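Local coordinates for protein collagen adhesin (Enterococcus faecalis, PDB 2OKM) that probably binds collagen, being the N2 subdomain, a beta sandwich of the collagen-binding family, of a cell-wall-anchored bacterial surface adhesin, at residues R2-P5 with F6-V10; D41-G44 with S45-L49; D57-D61 with K62-Y66; F92-D95 with K96-T100. One frame throughout, in Å; residues are numbered along the deposited sequence.

Contact 1. Residues R2-P5 with F6-V10; sequences RDYP and FFYKV. With SO4 (sulfate ion), chain B.
Tyr4 and Tyr8 bring their rings together obliquely where the chain enters strand 7-12. The CD1 corner of Tyr4 lies 3.9 Å from CE1 of Tyr8, and Tyr4 CE1 is the same 3.9 Å from Tyr8 OH. The two rings slant across each other, so this is apolar packing rather than a formal stack. Tyr4 reaches the neighbouring ring because its CG stands opposite the carbonyl carbon (chi1 -65°). Next along the chain comes Pro5, whose ring is the tighter neighbour of Tyr8: Pro5 CG sits 3.6 Å from CD1 and 3.7 Å from CB of Tyr8, with Pro5 CD a little farther off. Tyr8 therefore runs past both Pro5 and Tyr4, touching the proline with its near half and the tyrosine with its outer end. Beyond Pro5 a sulfate ion, probably from the crystallisation liquor, takes a nearly straight hydrogen bond from Phe6 N to its O4 (2.8 Å, 167° at the hydrogen). Another oxygen, O1, comes within 3.2 Å of Pro5 CA. The peptide NH at this bend is thus satisfied by the anion. This is the lead-in to strand 7-12, which pairs antiparallel with strand 19-26. Asn29 holds the approach through Arg2 O and Tyr4 N, while Tyr4 and Tyr8 both rest on Leu28. Phe6 stacks on Tyr128, and Phe7 turns into the sandwich between strands 19-26, 37-43 and 119-128, meeting Tyr124 edge-to-face.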
loop_
_atom_site.group_PDB
_atom_site.type_symbol
_atom_site.label_atom_id
_atom_site.label_comp_id
_atom_site.label_asym_id
_atom_site.label_seq_id
_atom_site.Cartn_x
_atom_site.Cartn_y
_atom_site.Cartn_z
ATOM N N ARG A 2 10.979 5.714 -15.539
ATOM C CA ARG A 2 9.594 6.142 -15.663
ATOM C C ARG A 2 9.165 7.094 -14.550
ATOM O O ARG A 2 9.586 6.965 -13.400
ATOM C CB ARG A 2 8.673 4.922 -15.712
ATOM C CG ARG A 2 8.877 4.081 -16.960
ATOM C CD ARG A 2 7.904 2.916 -17.045
ATOM N NE ARG A 2 8.076 2.178 -18.295
ATOM C CZ ARG A 2 8.709 1.013 -18.403
ATOM N NH1 ARG A 2 9.232 0.431 -17.330
ATOM N NH2 ARG A 2 8.831 0.436 -19.593
ATOM N N ASP A 3 8.324 8.053 -14.923
ATOM C CA ASP A 3 7.804 9.072 -14.016
ATOM C C ASP A 3 6.494 8.590 -13.400
ATOM O O ASP A 3 5.451 8.605 -14.045
ATOM C CB ASP A 3 7.595 10.366 -14.820
ATOM C CG ASP A 3 6.907 11.459 -14.031
ATOM O OD1 ASP A 3 6.747 11.329 -12.802
ATOM O OD2 ASP A 3 6.535 12.470 -14.657
ATOM N N TYR A 4 6.560 8.155 -12.144
ATOM C CA TYR A 4 5.382 7.656 -11.438
ATOM C C TYR A 4 4.881 8.671 -10.422
ATOM O O TYR A 4 5.611 9.573 -10.019
ATOM C CB TYR A 4 5.725 6.372 -10.673
ATOM C CG TYR A 4 6.102 5.183 -11.521
ATOM C CD1 TYR A 4 5.131 4.452 -12.203
ATOM C CD2 TYR A 4 7.432 4.775 -11.630
ATOM C CE1 TYR A 4 5.472 3.343 -12.974
ATOM C CE2 TYR A 4 7.786 3.666 -12.399
ATOM C CZ TYR A 4 6.801 2.956 -13.065
ATOM O OH TYR A 4 7.140 1.857 -13.821
ATOM N N PRO A 5 3.611 8.555 -10.009
ATOM C CA PRO A 5 3.151 9.523 -9.011
ATOM C C PRO A 5 3.848 9.117 -7.715
ATOM O O PRO A 5 4.411 8.022 -7.640
ATOM C CB PRO A 5 1.644 9.282 -8.953
ATOM C CG PRO A 5 1.505 7.846 -9.354
ATOM C CD PRO A 5 2.509 7.696 -10.472
ATOM N N PHE A 6 3.831 9.984 -6.710
ATOM C CA PHE A 6 4.463 9.635 -5.446
ATOM C C PHE A 6 3.770 8.398 -4.892
ATOM O O PHE A 6 4.396 7.555 -4.254
ATOM C CB PHE A 6 4.340 10.763 -4.430
ATOM C CG PHE A 6 4.985 10.445 -3.116
ATOM C CD1 PHE A 6 6.364 10.518 -2.970
ATOM C CD2 PHE A 6 4.218 10.002 -2.045
ATOM C CE1 PHE A 6 6.975 10.152 -1.771
ATOM C CE2 PHE A 6 4.819 9.633 -0.842
ATOM C CZ PHE A 6 6.199 9.708 -0.707
ATOM N N PHE A 7 2.465 8.306 -5.126
ATOM C CA PHE A 7 1.712 7.158 -4.654
ATOM C C PHE A 7 0.546 6.782 -5.543
ATOM O O PHE A 7 -0.176 7.637 -6.054
ATOM C CB PHE A 7 1.173 7.393 -3.238
ATOM C CG PHE A 7 0.334 6.251 -2.722
ATOM C CD1 PHE A 7 -1.048 6.249 -2.886
ATOM C CD2 PHE A 7 0.939 5.147 -2.134
ATOM C CE1 PHE A 7 -1.816 5.155 -2.476
ATOM C CE2 PHE A 7 0.185 4.050 -1.721
ATOM C CZ PHE A 7 -1.194 4.055 -1.893
ATOM N N TYR A 8 0.384 5.482 -5.738
ATOM C CA TYR A 8 -0.738 4.979 -6.495
ATOM C C TYR A 8 -1.031 3.562 -6.062
ATOM O O TYR A 8 -0.165 2.855 -5.531
ATOM C CB TYR A 8 -0.514 5.065 -8.014
ATOM C CG TYR A 8 0.455 4.081 -8.615
ATOM C CD1 TYR A 8 1.821 4.350 -8.648
ATOM C CD2 TYR A 8 -0.002 2.904 -9.212
ATOM C CE1 TYR A 8 2.707 3.475 -9.269
ATOM C CE2 TYR A 8 0.875 2.026 -9.833
ATOM C CZ TYR A 8 2.226 2.320 -9.860
ATOM O OH TYR A 8 3.091 1.462 -10.493
ATOM N N LYS A 9 -2.268 3.157 -6.291
ATOM C CA LYS A 9 -2.713 1.845 -5.900
ATOM C C LYS A 9 -3.480 1.156 -7.018
ATOM O O LYS A 9 -4.332 1.770 -7.670
ATOM C CB LYS A 9 -3.595 2.011 -4.677
ATOM C CG LYS A 9 -4.241 0.774 -4.212
ATOM C CD LYS A 9 -5.101 1.140 -3.058
ATOM C CE LYS A 9 -6.120 0.110 -2.937
ATOM N NZ LYS A 9 -5.491 -1.190 -2.625
ATOM N N VAL A 10 -3.154 -0.113 -7.246
ATOM C CA VAL A 10 -3.826 -0.915 -8.262
ATOM C C VAL A 10 -3.975 -2.337 -7.754
ATOM O O VAL A 10 -3.396 -2.717 -6.738
ATOM C CB VAL A 10 -3.033 -0.966 -9.589
ATOM C CG1 VAL A 10 -3.039 0.396 -10.246
ATOM C CG2 VAL A 10 -1.601 -1.430 -9.326
HETATM S S SO4 B . 2.080 13.083 -8.378
HETATM O O1 SO4 B . 2.615 12.622 -9.673
HETATM O O2 SO4 B . 2.118 14.555 -8.308
HETATM O O3 SO4 B . 0.688 12.616 -8.238
HETATM O O4 SO4 B . 2.891 12.526 -7.283
#

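Contact 2. Residues D41-G44 with S45-L49; sequences DRQG and SGQQL
Gln43 and Gln47 lay their side-chain amides over each other where the chain turns between two strands. Starting at Gln43 CB, the chain runs out fully extended, with CG opposite the backbone N (chi1 -169°), which carries it across the turn. Its CG comes 3.9 Å from Gln47 OE1. One atom on, CD lies over the same oxygen and close to Gln47 CB, and here the two amide planes stack, 29° apart. At the tip the branches part. OE1 rests 3.5 Å from Gln47 CB and 3.4 Å from Leu49 N, an approach whose angle is too poor for a hydrogen bond; its NE2 is 3.5 Å from Gln47 OE1, again not bonded, and donates instead to Ser108 OG. Gln47 likewise spends its amide on other partners: OE1 accepts from Trp22 NE1, while NE2 gives to Glu121 O and, weakly, to Ser45 O (3.4 Å). The two amides therefore meet as stacked planes without bonding to each other. A water 2.8 Å from both Gly44 O and Gln47 O spans the turn, though it has more acceptors nearby than protons to give. Gly46 takes a positive phi, which suits glycine. The turn carries the chain from strand 37-43, in the five-stranded sheet, to strand 47-49, which pairs with strand 101-110 in the other sheet. The axes of the short segments 41-43 and 47-49 come within 9.2 Å, their directions 140° apart, as the chain passes from one layer of the sandwich to the other.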
loop_
_atom_site.group_PDB
_atom_site.type_symbol
_atom_site.label_atom_id
_atom_site.label_comp_id
_atom_site.label_asym_id
_atom_site.label_seq_id
_atom_site.Cartn_x
_atom_site.Cartn_y
_atom_site.Cartn_z
ATOM N N ASP A 41 -6.257 3.339 4.828
ATOM C CA ASP A 41 -6.897 2.510 3.815
ATOM C C ASP A 41 -8.230 1.903 4.243
ATOM O O ASP A 41 -8.333 1.294 5.306
ATOM C CB ASP A 41 -5.929 1.396 3.405
ATOM C CG ASP A 41 -6.349 0.696 2.135
ATOM O OD1 ASP A 41 -7.425 0.064 2.129
ATOM O OD2 ASP A 41 -5.595 0.785 1.142
ATOM N N ARG A 42 -9.247 2.078 3.402
ATOM C CA ARG A 42 -10.578 1.539 3.661
ATOM C C ARG A 42 -10.982 0.680 2.470
ATOM O O ARG A 42 -11.302 1.199 1.400
ATOM C CB ARG A 42 -11.584 2.674 3.856
ATOM N N GLN A 43 -10.967 -0.633 2.663
ATOM C CA GLN A 43 -11.304 -1.560 1.590
ATOM C C GLN A 43 -12.790 -1.588 1.259
ATOM O O GLN A 43 -13.637 -1.401 2.135
ATOM C CB GLN A 43 -10.823 -2.961 1.957
ATOM C CG GLN A 43 -10.884 -3.948 0.819
ATOM C CD GLN A 43 -10.202 -5.247 1.165
ATOM O OE1 GLN A 43 -10.690 -6.026 1.988
ATOM N NE2 GLN A 43 -9.053 -5.484 0.548
ATOM N N GLY A 44 -13.090 -1.817 -0.018
ATOM C CA GLY A 44 -14.465 -1.864 -0.482
ATOM C C GLY A 44 -15.165 -3.169 -0.161
ATOM O O GLY A 44 -14.558 -4.106 0.353
ATOM N N SER A 45 -16.453 -3.231 -0.477
ATOM C CA SER A 45 -17.256 -4.420 -0.206
ATOM C C SER A 45 -16.855 -5.654 -1.007
ATOM O O SER A 45 -16.071 -5.575 -1.958
ATOM C CB SER A 45 -18.731 -4.111 -0.474
ATOM O OG SER A 45 -18.952 -3.851 -1.852
ATOM N N GLY A 46 -17.406 -6.797 -0.600
ATOM C CA GLY A 46 -17.157 -8.060 -1.276
ATOM C C GLY A 46 -15.782 -8.658 -1.075
ATOM O O GLY A 46 -15.395 -9.581 -1.798
ATOM N N GLN A 47 -15.057 -8.155 -0.078
ATOM C CA GLN A 47 -13.700 -8.611 0.196
ATOM C C GLN A 47 -13.414 -8.716 1.684
ATOM O O GLN A 47 -13.982 -7.984 2.494
ATOM C CB GLN A 47 -12.690 -7.622 -0.392
ATOM C CG GLN A 47 -12.910 -7.259 -1.846
ATOM C CD GLN A 47 -12.075 -6.063 -2.265
ATOM O OE1 GLN A 47 -10.851 -6.151 -2.362
ATOM N NE2 GLN A 47 -12.737 -4.933 -2.503
ATOM N N GLN A 48 -12.517 -9.630 2.028
ATOM C CA GLN A 48 -12.083 -9.820 3.400
ATOM C C GLN A 48 -10.566 -9.761 3.381
ATOM O O GLN A 48 -9.901 -10.633 2.825
ATOM C CB GLN A 48 -12.566 -11.161 3.952
ATOM C CG GLN A 48 -14.026 -11.115 4.360
ATOM C CD GLN A 48 -14.282 -10.116 5.483
ATOM O OE1 GLN A 48 -15.376 -9.563 5.600
ATOM N NE2 GLN A 48 -13.270 -9.889 6.317
ATOM N N LEU A 49 -10.031 -8.706 3.979
ATOM C CA LEU A 49 -8.593 -8.493 4.028
ATOM C C LEU A 49 -7.833 -9.647 4.677
ATOM O O LEU A 49 -8.203 -10.120 5.751
ATOM C CB LEU A 49 -8.302 -7.200 4.787
ATOM C CG LEU A 49 -6.838 -6.823 4.995
ATOM C CD1 LEU A 49 -6.178 -6.562 3.645
ATOM C CD2 LEU A 49 -6.759 -5.581 5.870
HETATM O O HOH W 1 -13.564 -5.185 2.719
#

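Contact 3. Residues D57-D61 with K62-Y66; sequences DIVND and KETKY
A beta hairpin, strands 55-59 and 64-68, turns here through the residues around Asn60 to Glu63. Ile58 and Lys65 form a hydrogen-bonded pair: Ile58 N gives to Lys65 O at 2.7 Å, and Lys65 N returns the bond to Ile58 O at 2.8 Å. Flanking them, Asp57 with Tyr66 and Val59 with Thr64 are non-hydrogen-bonded pairs whose side chains share one face. On it the Asp57 carboxylate lies against the Tyr66 ring, planes 30° apart, with OD1 3.3 Å above the ring plane toward its rim. A water joins Asp57 OD1 to Tyr66 OH, and Arg105 is a long, weak ionic partner for OD2. At the far end Asn60 starts an Asx turn. Its CG sits between its backbone N and carbonyl carbon (chi1 57°), which brings OD1 back over the loop to accept from Lys62 N (2.7 Å); the same oxygen also takes Glu63 N (2.9 Å), the two donors coming from opposite faces of the amide plane. Asn60 N in turn gives to Glu63 O at 3.2 Å, and a water bridges Asn60 ND2 to Glu63 OE1. The Lys62 chain, bent at chi3, brings CE within 3.7 Å of Asn60 ND2. On the face opposite Tyr66, Lys65 NZ leads away to Gln75 and Tyr77, while Ile58 packs on Phe102 of strand 101-110.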
loop_
_atom_site.group_PDB
_atom_site.type_symbol
_atom_site.label_atom_id
_atom_site.label_comp_id
_atom_site.label_asym_id
_atom_site.label_seq_id
_atom_site.Cartn_x
_atom_site.Cartn_y
_atom_site.Cartn_z
ATOM N N ASP A 57 8.301 -4.812 -0.699
ATOM C CA ASP A 57 9.340 -4.800 -1.734
ATOM C C ASP A 57 10.003 -3.431 -1.580
ATOM O O ASP A 57 9.492 -2.432 -2.085
ATOM C CB ASP A 57 8.639 -4.928 -3.091
ATOM C CG ASP A 57 9.591 -4.939 -4.265
ATOM O OD1 ASP A 57 10.794 -4.660 -4.084
ATOM O OD2 ASP A 57 9.108 -5.226 -5.385
ATOM N N ILE A 58 11.134 -3.400 -0.873
ATOM C CA ILE A 58 11.838 -2.155 -0.565
ATOM C C ILE A 58 13.115 -1.965 -1.370
ATOM O O ILE A 58 14.008 -2.811 -1.342
ATOM C CB ILE A 58 12.171 -2.119 0.941
ATOM C CG1 ILE A 58 10.933 -2.528 1.744
ATOM C CG2 ILE A 58 12.621 -0.720 1.354
ATOM C CD1 ILE A 58 11.159 -2.563 3.240
ATOM N N VAL A 59 13.209 -0.835 -2.063
ATOM C CA VAL A 59 14.367 -0.577 -2.910
ATOM C C VAL A 59 14.970 0.821 -2.835
ATOM O O VAL A 59 14.255 1.820 -2.843
ATOM C CB VAL A 59 14.007 -0.836 -4.401
ATOM C CG1 VAL A 59 15.225 -0.617 -5.287
ATOM C CG2 VAL A 59 13.469 -2.247 -4.579
ATOM N N ASN A 60 16.296 0.879 -2.746
ATOM C CA ASN A 60 17.010 2.149 -2.785
ATOM C C ASN A 60 18.329 1.873 -3.502
ATOM O O ASN A 60 18.571 0.738 -3.928
ATOM C CB ASN A 60 17.226 2.759 -1.387
ATOM C CG ASN A 60 17.972 1.848 -0.441
ATOM O OD1 ASN A 60 18.932 1.187 -0.818
ATOM N ND2 ASN A 60 17.541 1.833 0.817
ATOM N N ASP A 61 19.170 2.891 -3.662
ATOM C CA ASP A 61 20.433 2.702 -4.373
ATOM C C ASP A 61 21.475 1.891 -3.613
ATOM O O ASP A 61 22.606 1.724 -4.077
ATOM C CB ASP A 61 21.028 4.057 -4.792
ATOM C CG ASP A 61 21.311 4.974 -3.613
ATOM O OD1 ASP A 61 21.241 4.514 -2.454
ATOM O OD2 ASP A 61 21.618 6.164 -3.854
ATOM N N LYS A 62 21.093 1.372 -2.452
ATOM C CA LYS A 62 22.006 0.575 -1.645
ATOM C C LYS A 62 21.628 -0.902 -1.689
ATOM O O LYS A 62 22.497 -1.774 -1.749
ATOM C CB LYS A 62 21.979 1.051 -0.189
ATOM C CG LYS A 62 22.473 2.475 0.021
ATOM C CD LYS A 62 22.298 2.923 1.471
ATOM C CE LYS A 62 20.830 3.078 1.836
ATOM N NZ LYS A 62 20.647 3.528 3.244
ATOM N N GLU A 63 20.330 -1.184 -1.679
ATOM C CA GLU A 63 19.896 -2.571 -1.657
ATOM C C GLU A 63 18.435 -2.804 -2.008
ATOM O O GLU A 63 17.610 -1.887 -1.988
ATOM C CB GLU A 63 20.169 -3.146 -0.263
ATOM C CG GLU A 63 19.558 -2.300 0.854
ATOM C CD GLU A 63 20.021 -2.696 2.247
ATOM O OE1 GLU A 63 19.732 -1.940 3.200
ATOM O OE2 GLU A 63 20.664 -3.756 2.402
ATOM N N THR A 64 18.141 -4.060 -2.331
ATOM C CA THR A 64 16.797 -4.513 -2.659
ATOM C C THR A 64 16.415 -5.516 -1.571
ATOM O O THR A 64 17.175 -6.445 -1.278
ATOM C CB THR A 64 16.763 -5.220 -4.030
ATOM O OG1 THR A 64 17.070 -4.275 -5.061
ATOM C CG2 THR A 64 15.389 -5.822 -4.288
ATOM N N LYS A 65 15.254 -5.323 -0.957
ATOM C CA LYS A 65 14.804 -6.225 0.096
ATOM C C LYS A 65 13.327 -6.555 -0.090
ATOM O O LYS A 65 12.548 -5.732 -0.561
ATOM C CB LYS A 65 15.017 -5.584 1.490
ATOM C CG LYS A 65 16.476 -5.202 1.804
ATOM C CD LYS A 65 16.602 -4.205 2.984
ATOM C CE LYS A 65 16.235 -4.823 4.327
ATOM N NZ LYS A 65 16.561 -3.915 5.474
ATOM N N TYR A 66 12.957 -7.777 0.273
ATOM C CA TYR A 66 11.572 -8.235 0.213
ATOM C C TYR A 66 11.357 -8.843 1.590
ATOM O O TYR A 66 11.875 -9.921 1.887
ATOM C CB TYR A 66 11.380 -9.292 -0.880
ATOM C CG TYR A 66 11.335 -8.743 -2.296
ATOM C CD1 TYR A 66 10.122 -8.595 -2.974
ATOM C CD2 TYR A 66 12.507 -8.410 -2.970
ATOM C CE1 TYR A 66 10.086 -8.135 -4.299
ATOM C CE2 TYR A 66 12.484 -7.950 -4.287
ATOM C CZ TYR A 66 11.276 -7.817 -4.948
ATOM O OH TYR A 66 11.277 -7.391 -6.262
HETATM O O HOH W 2 12.265 -4.782 -6.418
HETATM O O HOH W 3 16.068 -1.487 0.322
HETATM O O HOH W 4 18.752 0.686 3.013
HETATM O O HOH W 5 18.351 -1.889 -5.176
#

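Contact 4. Residues F92-D95 with K96-T100; sequences FYRD and KARFT
Arg94 O is gripped by two backbone amides, Ala97 N at 3.0 Å and, more weakly, Arg98 N at 3.1 Å. The Ala97 donor stands above the carbonyl plane, 58° out of it, and Ala97 N also makes a weak bond to Tyr93 O. These poorly aligned bonds belong to the short, weakly bonded helix 94-97 that follows strand 87-92. A type II turn from Ala97 to Thr100 follows, with Thr100 N giving to Ala97 O at 3.1 Å and Phe99 at a positive phi of 55°. The side chains of Arg94 and Arg98 slant across each other. Arg98 CD presses on Arg94 NE at 3.4 Å, and Arg94 NH2 hangs 4.2 Å above the centre of the Arg98 guanidinium, planes 33° apart. The likely repulsion is eased by other partners: Arg98 NE pairs with Asp32 in a salt bridge, and Arg94 NE donates to Val33 O. Two waters stitch the surface, one between Asp95 OD2 and Arg98 NH1, the other between Asp95 O and Arg98 O. On the inner side Ala97 CB meets Phe92 CB at 4.4 Å, and Phe92 packs against Phe102 and Phe72.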
loop_
_atom_site.group_PDB
_atom_site.type_symbol
_atom_site.label_atom_id
_atom_site.label_comp_id
_atom_site.label_asym_id
_atom_site.label_seq_id
_atom_site.Cartn_x
_atom_site.Cartn_y
_atom_site.Cartn_z
ATOM N N PHE A 92 4.993 4.831 7.125
ATOM C CA PHE A 92 6.389 4.584 6.768
ATOM C C PHE A 92 7.160 5.707 7.445
ATOM O O PHE A 92 6.897 6.888 7.189
ATOM C CB PHE A 92 6.598 4.689 5.254
ATOM C CG PHE A 92 5.806 3.696 4.456
ATOM C CD1 PHE A 92 6.378 2.497 4.048
ATOM C CD2 PHE A 92 4.483 3.961 4.118
ATOM C CE1 PHE A 92 5.645 1.573 3.311
ATOM C CE2 PHE A 92 3.740 3.044 3.381
ATOM C CZ PHE A 92 4.321 1.849 2.978
ATOM N N TYR A 93 8.100 5.353 8.317
ATOM C CA TYR A 93 8.875 6.372 9.014
ATOM C C TYR A 93 9.806 7.120 8.064
ATOM O O TYR A 93 10.384 6.542 7.146
ATOM C CB TYR A 93 9.675 5.747 10.160
ATOM C CG TYR A 93 8.821 5.029 11.189
ATOM C CD1 TYR A 93 7.592 5.552 11.594
ATOM C CD2 TYR A 93 9.255 3.840 11.775
ATOM C CE1 TYR A 93 6.815 4.906 12.559
ATOM C CE2 TYR A 93 8.484 3.188 12.743
ATOM C CZ TYR A 93 7.269 3.727 13.127
ATOM O OH TYR A 93 6.500 3.085 14.072
ATOM N N ARG A 94 9.936 8.418 8.308
ATOM C CA ARG A 94 10.749 9.310 7.493
ATOM C C ARG A 94 12.131 8.804 7.082
ATOM O O ARG A 94 12.428 8.683 5.891
ATOM C CB ARG A 94 10.900 10.648 8.229
ATOM C CG ARG A 94 11.391 11.822 7.390
ATOM C CD ARG A 94 12.871 11.742 7.059
ATOM N NE ARG A 94 13.353 12.978 6.441
ATOM C CZ ARG A 94 13.849 14.013 7.112
ATOM N NH1 ARG A 94 13.936 13.972 8.435
ATOM N NH2 ARG A 94 14.260 15.094 6.458
ATOM N N ASP A 95 12.981 8.514 8.061
ATOM C CA ASP A 95 14.343 8.099 7.758
ATOM C C ASP A 95 14.552 7.005 6.724
ATOM O O ASP A 95 15.281 7.210 5.750
ATOM C CB ASP A 95 15.091 7.730 9.042
ATOM C CG ASP A 95 15.729 8.932 9.701
ATOM O OD1 ASP A 95 16.627 8.738 10.547
ATOM O OD2 ASP A 95 15.330 10.069 9.371
ATOM N N LYS A 96 13.929 5.848 6.918
ATOM C CA LYS A 96 14.125 4.766 5.967
ATOM C C LYS A 96 13.302 4.900 4.692
ATOM O O LYS A 96 13.448 4.102 3.761
ATOM C CB LYS A 96 13.892 3.412 6.650
ATOM C CG LYS A 96 14.996 3.080 7.662
ATOM C CD LYS A 96 14.998 1.625 8.103
ATOM C CE LYS A 96 16.167 1.361 9.051
ATOM N NZ LYS A 96 16.327 -0.078 9.408
ATOM N N ALA A 97 12.457 5.925 4.633
ATOM C CA ALA A 97 11.649 6.163 3.444
ATOM C C ALA A 97 12.361 7.132 2.498
ATOM O O ALA A 97 12.023 7.220 1.319
ATOM C CB ALA A 97 10.283 6.713 3.833
ATOM N N ARG A 98 13.348 7.866 3.010
ATOM C CA ARG A 98 14.080 8.811 2.170
ATOM C C ARG A 98 14.757 8.079 1.013
ATOM O O ARG A 98 15.509 7.131 1.231
ATOM C CB ARG A 98 15.152 9.546 2.981
ATOM C CG ARG A 98 14.621 10.336 4.160
ATOM C CD ARG A 98 15.744 11.112 4.838
ATOM N NE ARG A 98 16.258 12.180 3.987
ATOM C CZ ARG A 98 17.309 12.937 4.289
ATOM N NH1 ARG A 98 17.961 12.743 5.429
ATOM N NH2 ARG A 98 17.709 13.886 3.452
ATOM N N PHE A 99 14.486 8.531 -0.212
ATOM C CA PHE A 99 15.077 7.955 -1.420
ATOM C C PHE A 99 14.838 6.455 -1.541
ATOM O O PHE A 99 15.630 5.732 -2.155
ATOM C CB PHE A 99 16.585 8.231 -1.449
ATOM C CG PHE A 99 16.946 9.665 -1.183
ATOM C CD1 PHE A 99 17.509 10.043 0.034
ATOM C CD2 PHE A 99 16.703 10.642 -2.139
ATOM C CE1 PHE A 99 17.821 11.377 0.293
ATOM C CE2 PHE A 99 17.012 11.980 -1.891
ATOM C CZ PHE A 99 17.571 12.346 -0.674
ATOM N N THR A 100 13.731 5.992 -0.975
ATOM C CA THR A 100 13.421 4.572 -0.984
ATOM C C THR A 100 11.990 4.297 -1.431
ATOM O O THR A 100 11.056 4.975 -1.001
ATOM C CB THR A 100 13.646 3.980 0.431
ATOM O OG1 THR A 100 15.005 4.215 0.830
ATOM C CG2 THR A 100 13.377 2.484 0.449
HETATM O O HOH W 6 16.707 6.324 3.694
HETATM O O HOH W 7 17.178 11.666 8.164
#

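All four contacts belong to one collagen-binding domain and follow one another along the chain. Contacts 3 and 4 are neighbours, centres about 12 Å apart: Ile58 CG2 packs 3.4 Å from Thr100 CG2, and Asn60 ND2 bonds weakly to Thr100 OG1, joining the hairpin loop to the turn after helix 94-97. Contact 2 is remote from both, its centre about 29 Å from contact 3 and 27 Å from contact 4, on the opposite side of the chain's centre. Contact 1 lies about 16 Å from contact 4, 17 Å from contact 3 and 21 Å from contact 2, centre to centre, and its Lys9 CE reaches within 4.2 Å of Asp41 OD2 in contact 2.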